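Local coordinates for cysteine synthase 3 (Entamoeba histolytica, PDB 6KR5), which probably catalyses the pyridoxal-phosphate-dependent formation of L-cysteine and acetate from O-acetyl-L-serine and sulfide, at residues G22-V27 and K58-F63; F63-Q68 and F155-F160; P163-A168 and V191-T196. All coordinates share one frame; numbering follows the deposited sequence.

Contact 1 (G22-V27 and K58-F63); sequences GGTPLV and KDRVGF. With PLP (pyridoxal-5'-phosphate), chain D.
G22 and R60 mark the closest backbone approach, with G22 CA 6.7 Å from R60 CA, so residues 22-24 meet the first turn of helix 58-72 mainly through one long side chain. This helix carries the cofactor lysine of a fold-type II pyridoxal-phosphate enzyme, while the loop leads into strand 26-28, an outermost strand, within this chain, of the six-stranded mixed sheet, which continues into the second subunit through a parallel ladder. R60 starts with CG beside its own backbone N (chi1 -59°) and then runs extended from CG to NE, which carries the guanidinium across to the loop. There G22 CA lies over one face, 3.4 Å above the guanidinium plane and offset toward the rim; its nearest atom is R60 NH1, 3.6 Å from G22 CA. The absence of a side chain at G22 is what permits this close cover. Positive phi at both glycines, 80° at G22 and 51° at G23, turns the chain here. T24 meets the group differently: its side chain comes from the opposite direction, and T24 OG1 sits in the guanidinium plane at the edge, 3.3 Å from R60 NH2. Both polar ends have partners outside the segments. R60 NE forms a salt bridge with E49 and R60 NH2 one with E175, while E49 and K47 also bind T24 OG1 and E175 binds the backbone N of G23 and T24. The two carboxylates thus couple arginine and loop, and would be expected to stabilise the positive charge of the buried guanidinium. Two residues earlier, K58 reaches pyridoxal-5'-phosphate, and K58 NZ lies 1.3 Å from its C4A, suggesting the expected Schiff base; the cofactor's O4A is still modelled within 1.3 Å of K58 NZ, leaving the state of the linkage doubtful.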
loop_
_atom_site.group_PDB
_atom_site.type_symbol
_atom_site.label_atom_id
_atom_site.label_comp_id
_atom_site.label_asym_id
_atom_site.label_seq_id
_atom_site.Cartn_x
_atom_site.Cartn_y
_atom_site.Cartn_z
ATOM N N GLY B 22 6.660 7.246 -6.875
ATOM C CA GLY B 22 7.397 8.295 -6.204
ATOM C C GLY B 22 6.513 9.356 -5.565
ATOM O O GLY B 22 5.320 9.160 -5.271
ATOM N N GLY B 23 7.137 10.505 -5.327
ATOM C CA GLY B 23 6.474 11.559 -4.566
ATOM C C GLY B 23 5.898 11.070 -3.258
ATOM O O GLY B 23 4.761 11.412 -2.912
ATOM N N THR B 24 6.658 10.254 -2.527
ATOM C CA THR B 24 6.157 9.603 -1.318
ATOM C C THR B 24 6.238 10.518 -0.099
ATOM O O THR B 24 7.037 11.454 -0.062
ATOM C CB THR B 24 6.954 8.332 -1.051
ATOM O OG1 THR B 24 8.339 8.661 -0.934
ATOM C CG2 THR B 24 6.755 7.322 -2.189
ATOM N N PRO B 25 5.410 10.268 0.917
ATOM C CA PRO B 25 5.334 11.202 2.046
ATOM C C PRO B 25 6.535 11.103 2.961
ATOM O O PRO B 25 7.126 10.035 3.135
ATOM C CB PRO B 25 4.068 10.763 2.791
ATOM C CG PRO B 25 3.393 9.767 1.920
ATOM C CD PRO B 25 4.436 9.177 1.041
ATOM N N LEU B 26 6.870 12.240 3.567
ATOM C CA LEU B 26 7.882 12.343 4.612
ATOM C C LEU B 26 7.160 12.722 5.903
ATOM O O LEU B 26 6.498 13.766 5.955
ATOM C CB LEU B 26 8.938 13.379 4.234
ATOM C CG LEU B 26 10.167 13.502 5.122
ATOM C CD1 LEU B 26 10.912 12.188 5.226
ATOM C CD2 LEU B 26 11.081 14.575 4.552
ATOM N N VAL B 27 7.260 11.865 6.926
ATOM C CA VAL B 27 6.401 11.908 8.110
ATOM C C VAL B 27 7.248 11.969 9.378
ATOM O O VAL B 27 8.249 11.256 9.508
ATOM C CB VAL B 27 5.464 10.679 8.151
ATOM C CG1 VAL B 27 4.511 10.735 9.360
ATOM C CG2 VAL B 27 4.685 10.569 6.841
ATOM N N LYS B 58 11.199 -0.398 -4.762
ATOM C CA LYS B 58 11.558 -1.007 -6.040
ATOM C C LYS B 58 10.614 -0.626 -7.173
ATOM O O LYS B 58 10.953 -0.873 -8.336
ATOM C CB LYS B 58 11.625 -2.526 -5.908
ATOM C CG LYS B 58 12.690 -2.998 -4.926
ATOM C CD LYS B 58 14.057 -2.383 -5.202
ATOM C CE LYS B 58 15.139 -3.196 -4.526
ATOM N NZ LYS B 58 15.543 -2.500 -3.274
ATOM N N ASP B 59 9.457 -0.029 -6.883
ATOM C CA ASP B 59 8.668 0.566 -7.961
ATOM C C ASP B 59 9.514 1.551 -8.754
ATOM O O ASP B 59 9.448 1.600 -9.989
ATOM C CB ASP B 59 7.449 1.306 -7.402
ATOM C CG ASP B 59 6.322 0.391 -6.980
ATOM O OD1 ASP B 59 6.578 -0.746 -6.547
ATOM O OD2 ASP B 59 5.160 0.847 -7.069
ATOM N N ARG B 60 10.309 2.361 -8.046
ATOM C CA ARG B 60 11.145 3.345 -8.723
ATOM C C ARG B 60 12.215 2.668 -9.552
ATOM O O ARG B 60 12.528 3.117 -10.665
ATOM C CB ARG B 60 11.820 4.258 -7.707
ATOM C CG ARG B 60 10.900 5.042 -6.794
ATOM C CD ARG B 60 11.784 5.828 -5.847
ATOM N NE ARG B 60 11.070 6.506 -4.775
ATOM C CZ ARG B 60 10.707 7.784 -4.795
ATOM N NH1 ARG B 60 10.938 8.549 -5.857
ATOM N NH2 ARG B 60 10.116 8.308 -3.734
ATOM N N VAL B 61 12.788 1.595 -9.005
ATOM C CA VAL B 61 13.931 0.921 -9.607
ATOM C C VAL B 61 13.496 0.153 -10.844
ATOM O O VAL B 61 14.119 0.256 -11.907
ATOM C CB VAL B 61 14.599 -0.005 -8.578
ATOM C CG1 VAL B 61 15.681 -0.871 -9.242
ATOM C CG2 VAL B 61 15.148 0.810 -7.394
ATOM N N GLY B 62 12.436 -0.648 -10.719
ATOM C CA GLY B 62 11.962 -1.393 -11.876
ATOM C C GLY B 62 11.516 -0.470 -12.989
ATOM O O GLY B 62 11.798 -0.715 -14.170
ATOM N N PHE B 63 10.839 0.617 -12.623
ATOM C CA PHE B 63 10.419 1.596 -13.614
ATOM C C PHE B 63 11.615 2.192 -14.338
ATOM O O PHE B 63 11.652 2.215 -15.572
ATOM C CB PHE B 63 9.610 2.711 -12.960
ATOM C CG PHE B 63 9.374 3.869 -13.880
ATOM C CD1 PHE B 63 8.406 3.783 -14.870
ATOM C CD2 PHE B 63 10.138 5.018 -13.793
ATOM C CE1 PHE B 63 8.183 4.839 -15.736
ATOM C CE2 PHE B 63 9.925 6.071 -14.666
ATOM C CZ PHE B 63 8.956 5.978 -15.636
HETATM N N1 PLP D . 14.393 -3.109 1.995
HETATM C C2 PLP D . 13.546 -3.622 1.052
HETATM C C2A PLP D . 12.262 -4.241 1.510
HETATM C C3 PLP D . 13.884 -3.558 -0.288
HETATM O O3 PLP D . 13.025 -4.081 -1.212
HETATM C C4 PLP D . 15.080 -2.967 -0.674
HETATM C C4A PLP D . 15.515 -2.976 -2.096
HETATM O O4A PLP D . 14.814 -3.522 -2.956
HETATM C C5 PLP D . 15.932 -2.443 0.296
HETATM C C6 PLP D . 15.578 -2.526 1.623
HETATM C C5A PLP D . 17.271 -1.828 -0.046
HETATM O O4P PLP D . 17.217 -0.773 -0.966
HETATM P P PLP D . 18.440 -0.655 -1.993
HETATM O O1P PLP D . 19.728 -0.701 -1.189
HETATM O O2P PLP D . 18.364 -1.835 -2.920
HETATM O O3P PLP D . 18.272 0.638 -2.705
#

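Contact 2 (F63-Q68 and F155-F160); sequences FNIIYQ and FPANQF
The apolar part of the contact is carried by I65, whose CG2 methyl touches F155 and A157 together. I65 CG2 is 3.9 Å from F155 CE2 and lies near the plane of the ring, so the methyl abuts the phenyl edge and does not cover a face. The two side chains cross obliquely. F155 reaches this place with CG opposite its backbone N (chi1 170°), which extends the ring from the strand toward the helix. The same methyl also packs on A157, two residues on, with I65 CG2 4.2 Å from A157 CB. The backbones come nearest at this level too, I65 CA standing 6.7 Å from A157 CA.

These touches place helix 58-72 against strand 154-156 and the turn that follows it. The strand is an outermost member, within this chain, of the four-stranded parallel sheet in the smaller domain of this fold-type II enzyme, and it is held to strand 80-84 by backbone hydrogen bonds of F155 with E80 and I82. I66, next to I65 on the helix, turns to the layer formed by helix 88-100, packing on L93, A96 and F100.

Polar groups enter the contact through van der Waals approach alone, since no hydrogen bond links the two segments. The CG1 branch of I65, beside the backbone N at chi1 -78°, ends in CD1, which comes to 3.9 Å from A157 O. That carbonyl is satisfied by another residue: A157 O accepts a hydrogen bond from N162 ND2, further along the loop toward helix 163-167.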
loop_
_atom_site.group_PDB
_atom_site.type_symbol
_atom_site.label_atom_id
_atom_site.label_comp_id
_atom_site.label_asym_id
_atom_site.label_seq_id
_atom_site.Cartn_x
_atom_site.Cartn_y
_atom_site.Cartn_z
ATOM N N PHE B 63 10.839 0.617 -12.623
ATOM C CA PHE B 63 10.419 1.596 -13.614
ATOM C C PHE B 63 11.615 2.192 -14.338
ATOM O O PHE B 63 11.652 2.215 -15.572
ATOM C CB PHE B 63 9.610 2.711 -12.960
ATOM C CG PHE B 63 9.374 3.869 -13.880
ATOM C CD1 PHE B 63 8.406 3.783 -14.870
ATOM C CD2 PHE B 63 10.138 5.018 -13.793
ATOM C CE1 PHE B 63 8.183 4.839 -15.736
ATOM C CE2 PHE B 63 9.925 6.071 -14.666
ATOM C CZ PHE B 63 8.956 5.978 -15.636
ATOM N N ASN B 64 12.598 2.712 -13.597
ATOM C CA ASN B 64 13.676 3.413 -14.293
ATOM C C ASN B 64 14.595 2.467 -15.055
ATOM O O ASN B 64 15.117 2.846 -16.112
ATOM C CB ASN B 64 14.505 4.271 -13.340
ATOM C CG ASN B 64 15.230 5.366 -14.088
ATOM O OD1 ASN B 64 14.589 6.177 -14.771
ATOM N ND2 ASN B 64 16.562 5.366 -14.025
ATOM N N ILE B 65 14.838 1.256 -14.544
ATOM C CA ILE B 65 15.647 0.293 -15.298
ATOM C C ILE B 65 15.016 0.031 -16.662
ATOM O O ILE B 65 15.693 0.061 -17.695
ATOM C CB ILE B 65 15.819 -1.005 -14.486
ATOM C CG1 ILE B 65 16.894 -0.799 -13.409
ATOM C CG2 ILE B 65 16.159 -2.180 -15.394
ATOM C CD1 ILE B 65 16.991 -1.918 -12.429
ATOM N N ILE B 66 13.703 -0.177 -16.693
ATOM C CA ILE B 66 13.041 -0.490 -17.953
ATOM C C ILE B 66 12.883 0.756 -18.817
ATOM O O ILE B 66 13.143 0.718 -20.027
ATOM C CB ILE B 66 11.695 -1.171 -17.664
ATOM C CG1 ILE B 66 11.950 -2.542 -17.040
ATOM C CG2 ILE B 66 10.893 -1.326 -18.941
ATOM C CD1 ILE B 66 10.717 -3.155 -16.400
ATOM N N TYR B 67 12.478 1.876 -18.213
ATOM C CA TYR B 67 12.267 3.111 -18.965
ATOM C C TYR B 67 13.547 3.551 -19.654
ATOM O O TYR B 67 13.546 3.874 -20.849
ATOM C CB TYR B 67 11.773 4.202 -18.021
ATOM C CG TYR B 67 11.292 5.473 -18.678
ATOM C CD1 TYR B 67 10.605 5.445 -19.884
ATOM C CD2 TYR B 67 11.487 6.698 -18.063
ATOM C CE1 TYR B 67 10.148 6.611 -20.467
ATOM C CE2 TYR B 67 11.038 7.869 -18.638
ATOM C CZ TYR B 67 10.370 7.822 -19.839
ATOM O OH TYR B 67 9.917 8.991 -20.411
ATOM N N GLN B 68 14.651 3.580 -18.912
ATOM C CA GLN B 68 15.893 4.043 -19.519
ATOM C C GLN B 68 16.363 3.084 -20.601
ATOM O O GLN B 68 16.890 3.517 -21.638
ATOM C CB GLN B 68 16.974 4.216 -18.457
ATOM C CG GLN B 68 18.177 5.010 -18.986
ATOM C CD GLN B 68 17.816 6.454 -19.293
ATOM O OE1 GLN B 68 17.228 7.143 -18.466
ATOM N NE2 GLN B 68 18.161 6.916 -20.491
ATOM N N PHE B 155 16.912 -8.948 -21.879
ATOM C CA PHE B 155 17.543 -7.789 -21.272
ATOM C C PHE B 155 17.683 -8.047 -19.780
ATOM O O PHE B 155 16.663 -8.193 -19.091
ATOM C CB PHE B 155 16.724 -6.528 -21.516
ATOM C CG PHE B 155 17.193 -5.348 -20.714
ATOM C CD1 PHE B 155 18.278 -4.596 -21.141
ATOM C CD2 PHE B 155 16.570 -5.000 -19.530
ATOM C CE1 PHE B 155 18.720 -3.513 -20.401
ATOM C CE2 PHE B 155 17.011 -3.919 -18.790
ATOM C CZ PHE B 155 18.090 -3.180 -19.221
ATOM N N PRO B 156 18.898 -8.136 -19.243
ATOM C CA PRO B 156 19.068 -8.412 -17.809
ATOM C C PRO B 156 18.925 -7.132 -16.991
ATOM O O PRO B 156 19.573 -6.121 -17.278
ATOM C CB PRO B 156 20.492 -8.975 -17.722
ATOM C CG PRO B 156 21.198 -8.378 -18.882
ATOM C CD PRO B 156 20.179 -8.136 -19.973
ATOM N N ALA B 157 18.063 -7.173 -15.971
ATOM C CA ALA B 157 17.877 -5.975 -15.157
ATOM C C ALA B 157 19.137 -5.614 -14.383
ATOM O O ALA B 157 19.370 -4.434 -14.123
ATOM C CB ALA B 157 16.703 -6.153 -14.193
ATOM N N ASN B 158 19.943 -6.610 -14.001
ATOM C CA ASN B 158 21.196 -6.396 -13.266
ATOM C C ASN B 158 21.011 -5.469 -12.060
ATOM O O ASN B 158 21.693 -4.452 -11.907
ATOM C CB ASN B 158 22.263 -5.844 -14.206
ATOM C CG ASN B 158 23.608 -5.723 -13.539
ATOM O OD1 ASN B 158 23.898 -6.448 -12.586
ATOM N ND2 ASN B 158 24.440 -4.801 -14.029
ATOM N N GLN B 159 20.092 -5.851 -11.170
ATOM C CA GLN B 159 19.700 -4.943 -10.092
ATOM C C GLN B 159 20.875 -4.516 -9.210
ATOM O O GLN B 159 20.861 -3.409 -8.666
ATOM C CB GLN B 159 18.608 -5.588 -9.240
ATOM C CG GLN B 159 19.038 -6.801 -8.461
ATOM C CD GLN B 159 17.977 -7.216 -7.464
ATOM O OE1 GLN B 159 17.343 -6.364 -6.844
ATOM N NE2 GLN B 159 17.777 -8.516 -7.309
ATOM N N PHE B 160 21.902 -5.351 -9.052
ATOM C CA PHE B 160 22.977 -4.989 -8.130
ATOM C C PHE B 160 24.050 -4.115 -8.767
ATOM O O PHE B 160 24.927 -3.619 -8.040
ATOM C CB PHE B 160 23.614 -6.250 -7.543
ATOM C CG PHE B 160 22.703 -7.010 -6.622
ATOM C CD1 PHE B 160 22.447 -6.541 -5.346
ATOM C CD2 PHE B 160 22.091 -8.185 -7.033
ATOM C CE1 PHE B 160 21.598 -7.234 -4.497
ATOM C CE2 PHE B 160 21.251 -8.885 -6.183
ATOM C CZ PHE B 160 21.001 -8.402 -4.921
#

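Contact 3 (P163-A168 and V191-T196); sequences PDNTAA and VGTAGT. With PLP (pyridoxal-5'-phosphate), chain D.
N165 and T193 form the tight side of this contact, approaching from opposite directions. N165 ND2 donates to T193 OG1 over 2.9 Å, with an N-H...acceptor angle of 149°. The hydroxyl oxygen lies 20° out of the amide plane of N165, so the bond is somewhat tilted. T193 OG1 is itself gripped three times: besides taking this N-H, it accepts from G195 N at 3.1 Å, closing an ST turn, and donates to the phosphate, with T193 OG1 2.6 Å from O2P of the cofactor. With OG1 between its own backbone N and carbonyl carbon (chi1 68°), T193 faces both the phosphate and N165. N165 ND2 also binds Q159 O, so the asparagine is a second-shell group that fixes the hydroxyl of a first-shell ligand, while N165 OD1 rests on G195 CA at 3.5 Å.

Residues 191-196 form the phosphate-binding loop of the fold-type II pyridoxal-phosphate enzymes, running into the N-terminus of helix 195-207, with A194 at its N-cap. Backbone N-H groups of G192, T193, A194 and T196 all donate to the phosphate, the T193 N to O2P bond measuring 2.7 Å, and the T196 hydroxyl adds another bond to O3P. The helix start would be expected to add favourable electrostatics for the negatively charged phosphate.

The looser side lies around T166, which is partly exposed. Backbones come near here, T166 CA being 4.2 Å from G195 CA, since the glycine has no side chain to hold them apart, yet no hydrogen bond joins T166 to residues 191-196. T166 contributes only van der Waals touches, its CG2 methyl standing 4.0 Å from G195 O, and its side chain also rests on I245.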
loop_
_atom_site.group_PDB
_atom_site.type_symbol
_atom_site.label_atom_id
_atom_site.label_comp_id
_atom_site.label_asym_id
_atom_site.label_seq_id
_atom_site.Cartn_x
_atom_site.Cartn_y
_atom_site.Cartn_z
ATOM N N PRO B 163 23.296 1.153 -13.302
ATOM C CA PRO B 163 23.243 2.567 -12.905
ATOM C C PRO B 163 21.858 3.172 -13.008
ATOM O O PRO B 163 21.620 4.231 -12.415
ATOM C CB PRO B 163 24.230 3.241 -13.873
ATOM C CG PRO B 163 24.300 2.321 -15.039
ATOM C CD PRO B 163 24.179 0.943 -14.463
ATOM N N ASP B 164 20.938 2.545 -13.754
ATOM C CA ASP B 164 19.574 3.054 -13.829
ATOM C C ASP B 164 18.786 2.742 -12.565
ATOM O O ASP B 164 17.741 3.353 -12.331
ATOM C CB ASP B 164 18.870 2.493 -15.062
ATOM C CG ASP B 164 19.580 2.877 -16.350
ATOM O OD1 ASP B 164 20.184 3.972 -16.387
ATOM O OD2 ASP B 164 19.549 2.081 -17.308
ATOM N N ASN B 165 19.282 1.815 -11.743
ATOM C CA ASN B 165 18.779 1.663 -10.378
ATOM C C ASN B 165 19.112 2.908 -9.560
ATOM O O ASN B 165 18.216 3.625 -9.095
ATOM C CB ASN B 165 19.379 0.378 -9.778
ATOM C CG ASN B 165 19.080 0.187 -8.289
ATOM O OD1 ASN B 165 18.640 1.096 -7.590
ATOM N ND2 ASN B 165 19.340 -1.029 -7.803
ATOM N N THR B 166 20.409 3.196 -9.407
ATOM C CA THR B 166 20.859 4.374 -8.672
ATOM C C THR B 166 20.189 5.650 -9.167
ATOM O O THR B 166 19.763 6.491 -8.365
ATOM C CB THR B 166 22.379 4.463 -8.816
ATOM O OG1 THR B 166 22.922 3.173 -8.541
ATOM C CG2 THR B 166 22.971 5.487 -7.859
ATOM N N ALA B 167 20.078 5.800 -10.488
ATOM C CA ALA B 167 19.552 7.027 -11.081
ATOM C C ALA B 167 18.084 7.274 -10.739
ATOM O O ALA B 167 17.632 8.423 -10.786
ATOM C CB ALA B 167 19.735 6.982 -12.599
ATOM N N ALA B 168 17.320 6.223 -10.414
ATOM C CA ALA B 168 15.930 6.432 -9.999
ATOM C C ALA B 168 15.837 7.372 -8.812
ATOM O O ALA B 168 14.809 8.045 -8.613
ATOM C CB ALA B 168 15.277 5.100 -9.648
ATOM N N VAL B 191 20.805 -1.205 3.246
ATOM C CA VAL B 191 21.432 -1.461 1.944
ATOM C C VAL B 191 21.082 -2.854 1.431
ATOM O O VAL B 191 21.422 -3.870 2.055
ATOM C CB VAL B 191 22.958 -1.292 2.018
ATOM C CG1 VAL B 191 23.587 -1.722 0.682
ATOM C CG2 VAL B 191 23.307 0.144 2.352
ATOM N N GLY B 192 20.418 -2.897 0.273
ATOM C CA GLY B 192 20.247 -4.124 -0.481
ATOM C C GLY B 192 21.104 -4.070 -1.729
ATOM O O GLY B 192 22.222 -4.609 -1.735
ATOM N N THR B 193 20.599 -3.409 -2.781
ATOM C CA THR B 193 21.404 -3.173 -3.977
ATOM C C THR B 193 22.389 -2.032 -3.784
ATOM O O THR B 193 23.362 -1.935 -4.545
ATOM C CB THR B 193 20.530 -2.852 -5.198
ATOM O OG1 THR B 193 19.897 -1.573 -5.031
ATOM C CG2 THR B 193 19.474 -3.937 -5.421
ATOM N N ALA B 194 22.130 -1.161 -2.805
ATOM C CA ALA B 194 22.823 0.089 -2.484
ATOM C C ALA B 194 22.377 1.223 -3.401
ATOM O O ALA B 194 22.884 2.333 -3.263
ATOM C CB ALA B 194 24.359 -0.040 -2.511
ATOM N N GLY B 195 21.415 1.000 -4.305
ATOM C CA GLY B 195 20.935 2.093 -5.139
ATOM C C GLY B 195 20.437 3.288 -4.348
ATOM O O GLY B 195 20.685 4.439 -4.721
ATOM N N THR B 196 19.717 3.033 -3.251
ATOM C CA THR B 196 19.154 4.133 -2.467
ATOM C C THR B 196 20.246 4.914 -1.755
ATOM O O THR B 196 20.309 6.145 -1.864
ATOM C CB THR B 196 18.137 3.624 -1.451
ATOM O OG1 THR B 196 17.060 2.975 -2.138
ATOM C CG2 THR B 196 17.569 4.785 -0.667
HETATM N N1 PLP D . 14.393 -3.109 1.995
HETATM C C2 PLP D . 13.546 -3.622 1.052
HETATM C C2A PLP D . 12.262 -4.241 1.510
HETATM C C3 PLP D . 13.884 -3.558 -0.288
HETATM O O3 PLP D . 13.025 -4.081 -1.212
HETATM C C4 PLP D . 15.080 -2.967 -0.674
HETATM C C4A PLP D . 15.515 -2.976 -2.096
HETATM O O4A PLP D . 14.814 -3.522 -2.956
HETATM C C5 PLP D . 15.932 -2.443 0.296
HETATM C C6 PLP D . 15.578 -2.526 1.623
HETATM C C5A PLP D . 17.271 -1.828 -0.046
HETATM O O4P PLP D . 17.217 -0.773 -0.966
HETATM P P PLP D . 18.440 -0.655 -1.993
HETATM O O1P PLP D . 19.728 -0.701 -1.189
HETATM O O2P PLP D . 18.364 -1.835 -2.920
HETATM O O3P PLP D . 18.272 0.638 -2.705
#

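Along the chain the three contacts follow one another in series, each closing before the next opens. Contacts 1 and 2 share F63 and helix 58-72, their centres about 15 Å apart: its first turn meets the loop before the six-stranded sheet, the next turns the edge of the four-stranded one. Contact 3 sits about 12 Å from contact 1 and about 10 Å from contact 2, centre to centre; N165 OD1 packs on V61 CG2 and A168 CB on R60 O, setting 163-168 against helix 58-72. N64 ND2 probably donates to D164 O, tying contacts 2 and 3. Contacts 1 and 3 meet at the cofactor, one at its C4A end and the other at its phosphate.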